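Local coordinates for fructosyl amine: oxygen oxidoreductase (Aspergillus fumigatus, PDB 3DJE), which deglycates fructosyl amino acids (Amadori products) by oxidation, using FAD as cofactor and oxygen as electron acceptor, at residues A[10-15]-A[215-220]. Sequence-based numbering, arbitrary orientation.
Sequences LIVGAG and LCAGAS. With FAD (flavin-adenine dinucleotide), chain C.
The carbonyl O of V12 accepts a hydrogen bond from C216 N at 2.8 Å. The donor nitrogen lies in the plane of the V12 carbonyl, but the hydrogen bond is bent, with an angle of 143° at the hydrogen. This bond closes the parallel bridge between V12 and L215 where the two strands end. The side chains of V12 and L215 lie side by side and point the same way. CG1 of V12 is anti to its backbone N (chi1 177°), which sets it 3.9 Å from L215 CD1. The same methyl packs against C2A of the FAD adenine at 3.7 Å. A217 CB adds a looser apolar contact to it. On the other face of the sheet, I11 CG2 meets C216 CB at 4.2 Å. G13 CA lies 3.7 Å from C216 O. G13 and G15 fit the Rossmann-type GxGxxG pattern, and both touch the cofactor. A217 CA approaches the ribose O4B to 3.3 Å. G218 passes close to the pyrophosphate. D37, which binds FAD, also accepts a bond from A14 N. Strand 9-12 lies between strands 33-37 and 212-215 in the parallel part of the FAD-binding sheet, and helix 16-27 covers I11.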
# COMPACT_ATOMS: atom_id res chain seq x y z
N LEU A 10 -19.77 -2.91 11.17
CA LEU A 10 -19.56 -3.50 9.86
C LEU A 10 -18.35 -2.87 9.21
O LEU A 10 -18.24 -1.64 9.19
CB LEU A 10 -20.78 -3.24 8.98
CG LEU A 10 -20.80 -3.92 7.62
CD1 LEU A 10 -20.81 -5.44 7.76
CD2 LEU A 10 -22.03 -3.46 6.85
N ILE A 11 -17.43 -3.70 8.70
CA ILE A 11 -16.28 -3.18 7.97
C ILE A 11 -16.38 -3.62 6.52
O ILE A 11 -16.51 -4.82 6.25
CB ILE A 11 -14.94 -3.69 8.55
CG1 ILE A 11 -14.81 -3.25 10.01
CG2 ILE A 11 -13.75 -3.20 7.70
CD1 ILE A 11 -13.68 -3.94 10.72
N VAL A 12 -16.37 -2.65 5.61
CA VAL A 12 -16.37 -2.94 4.17
C VAL A 12 -14.94 -2.99 3.67
O VAL A 12 -14.26 -1.95 3.57
CB VAL A 12 -17.21 -1.91 3.36
CG1 VAL A 12 -17.15 -2.20 1.82
CG2 VAL A 12 -18.65 -1.90 3.84
N GLY A 13 -14.47 -4.21 3.39
CA GLY A 13 -13.11 -4.47 2.95
C GLY A 13 -12.26 -5.15 4.01
O GLY A 13 -12.09 -4.62 5.11
N ALA A 14 -11.72 -6.33 3.68
CA ALA A 14 -10.81 -7.07 4.56
C ALA A 14 -9.35 -6.97 4.09
O ALA A 14 -8.58 -7.93 4.20
CB ALA A 14 -11.25 -8.54 4.66
N GLY A 15 -8.98 -5.80 3.56
CA GLY A 15 -7.62 -5.56 3.12
C GLY A 15 -6.77 -5.08 4.27
O GLY A 15 -7.03 -5.40 5.44
N LEU A 215 -15.70 2.17 6.07
CA LEU A 215 -15.40 1.97 4.66
C LEU A 215 -13.88 1.88 4.48
O LEU A 215 -13.17 2.87 4.61
CB LEU A 215 -16.02 3.09 3.83
CG LEU A 215 -15.84 3.00 2.31
CD1 LEU A 215 -16.37 1.66 1.80
CD2 LEU A 215 -16.55 4.16 1.64
N CYS A 216 -13.43 0.66 4.19
CA CYS A 216 -12.00 0.34 4.08
C CYS A 216 -11.74 -0.45 2.80
O CYS A 216 -11.01 -1.43 2.80
CB CYS A 216 -11.56 -0.48 5.30
SG CYS A 216 -11.66 0.43 6.84
N ALA A 217 -12.35 -0.00 1.71
CA ALA A 217 -12.29 -0.72 0.44
C ALA A 217 -11.15 -0.29 -0.50
O ALA A 217 -11.16 -0.63 -1.69
CB ALA A 217 -13.67 -0.62 -0.25
N GLY A 218 -10.18 0.45 0.03
CA GLY A 218 -8.99 0.79 -0.73
C GLY A 218 -9.32 1.52 -2.01
O GLY A 218 -10.11 2.48 -1.99
N ALA A 219 -8.73 1.06 -3.11
CA ALA A 219 -8.92 1.72 -4.41
C ALA A 219 -10.37 1.71 -4.88
O ALA A 219 -10.73 2.49 -5.76
CB ALA A 219 -8.02 1.08 -5.48
N SER A 220 -11.19 0.83 -4.30
CA SER A 220 -12.61 0.69 -4.70
C SER A 220 -13.55 1.54 -3.85
O SER A 220 -14.77 1.54 -4.09
CB SER A 220 -13.04 -0.78 -4.63
OG SER A 220 -12.20 -1.60 -5.42
PA FAD C . -6.39 -2.87 0.25
O1A FAD C . -5.45 -3.58 1.12
O2A FAD C . -6.17 -2.94 -1.23
O5B FAD C . -7.81 -3.43 0.66
C5B FAD C . -9.01 -3.08 -0.04
C4B FAD C . -10.01 -4.22 0.21
O4B FAD C . -11.24 -3.71 -0.32
C3B FAD C . -9.60 -5.42 -0.68
O3B FAD C . -9.35 -6.59 0.12
C2B FAD C . -10.84 -5.59 -1.57
O2B FAD C . -11.16 -7.00 -1.82
C1B FAD C . -11.93 -4.84 -0.76
N9A FAD C . -13.10 -4.60 -1.67
C8A FAD C . -13.09 -4.24 -2.97
N7A FAD C . -14.37 -4.20 -3.41
C5A FAD C . -15.17 -4.54 -2.39
C6A FAD C . -16.55 -4.69 -2.25
N6A FAD C . -17.37 -4.48 -3.31
N1A FAD C . -17.05 -5.06 -1.06
C2A FAD C . -16.24 -5.28 -0.01
N3A FAD C . -14.92 -5.15 -0.11
C4A FAD C . -14.36 -4.78 -1.29
N1 FAD C . 3.01 0.47 1.24
C2 FAD C . 4.06 0.44 2.16
O2 FAD C . 3.91 0.84 3.32
N3 FAD C . 5.30 -0.06 1.76
C4 FAD C . 5.53 -0.51 0.46
O4 FAD C . 6.64 -0.94 0.14
C4X FAD C . 4.47 -0.45 -0.46
N5 FAD C . 4.67 -0.88 -1.78
C5X FAD C . 3.57 -0.98 -2.63
C6 FAD C . 3.75 -1.61 -3.86
C7 FAD C . 2.67 -1.77 -4.72
C7M FAD C . 2.93 -2.44 -6.08
C8 FAD C . 1.40 -1.34 -4.34
C8M FAD C . 0.19 -1.60 -5.27
C9 FAD C . 1.23 -0.73 -3.09
C9A FAD C . 2.31 -0.56 -2.22
N10 FAD C . 2.17 0.06 -0.97
C10 FAD C . 3.23 0.03 -0.06
C1' FAD C . 0.91 0.73 -0.60
C2' FAD C . 0.04 -0.22 0.23
O2' FAD C . 0.09 -1.55 -0.35
C3' FAD C . -1.39 0.30 0.25
O3' FAD C . -1.37 1.71 0.56
C4' FAD C . -2.24 -0.40 1.32
O4' FAD C . -2.06 -1.82 1.29
C5' FAD C . -3.72 -0.08 1.06
O5' FAD C . -4.53 -0.68 2.08
P FAD C . -6.13 -0.56 2.01
O1P FAD C . -6.50 0.88 1.86
O2P FAD C . -6.63 -1.36 3.15
O3P FAD C . -6.53 -1.32 0.65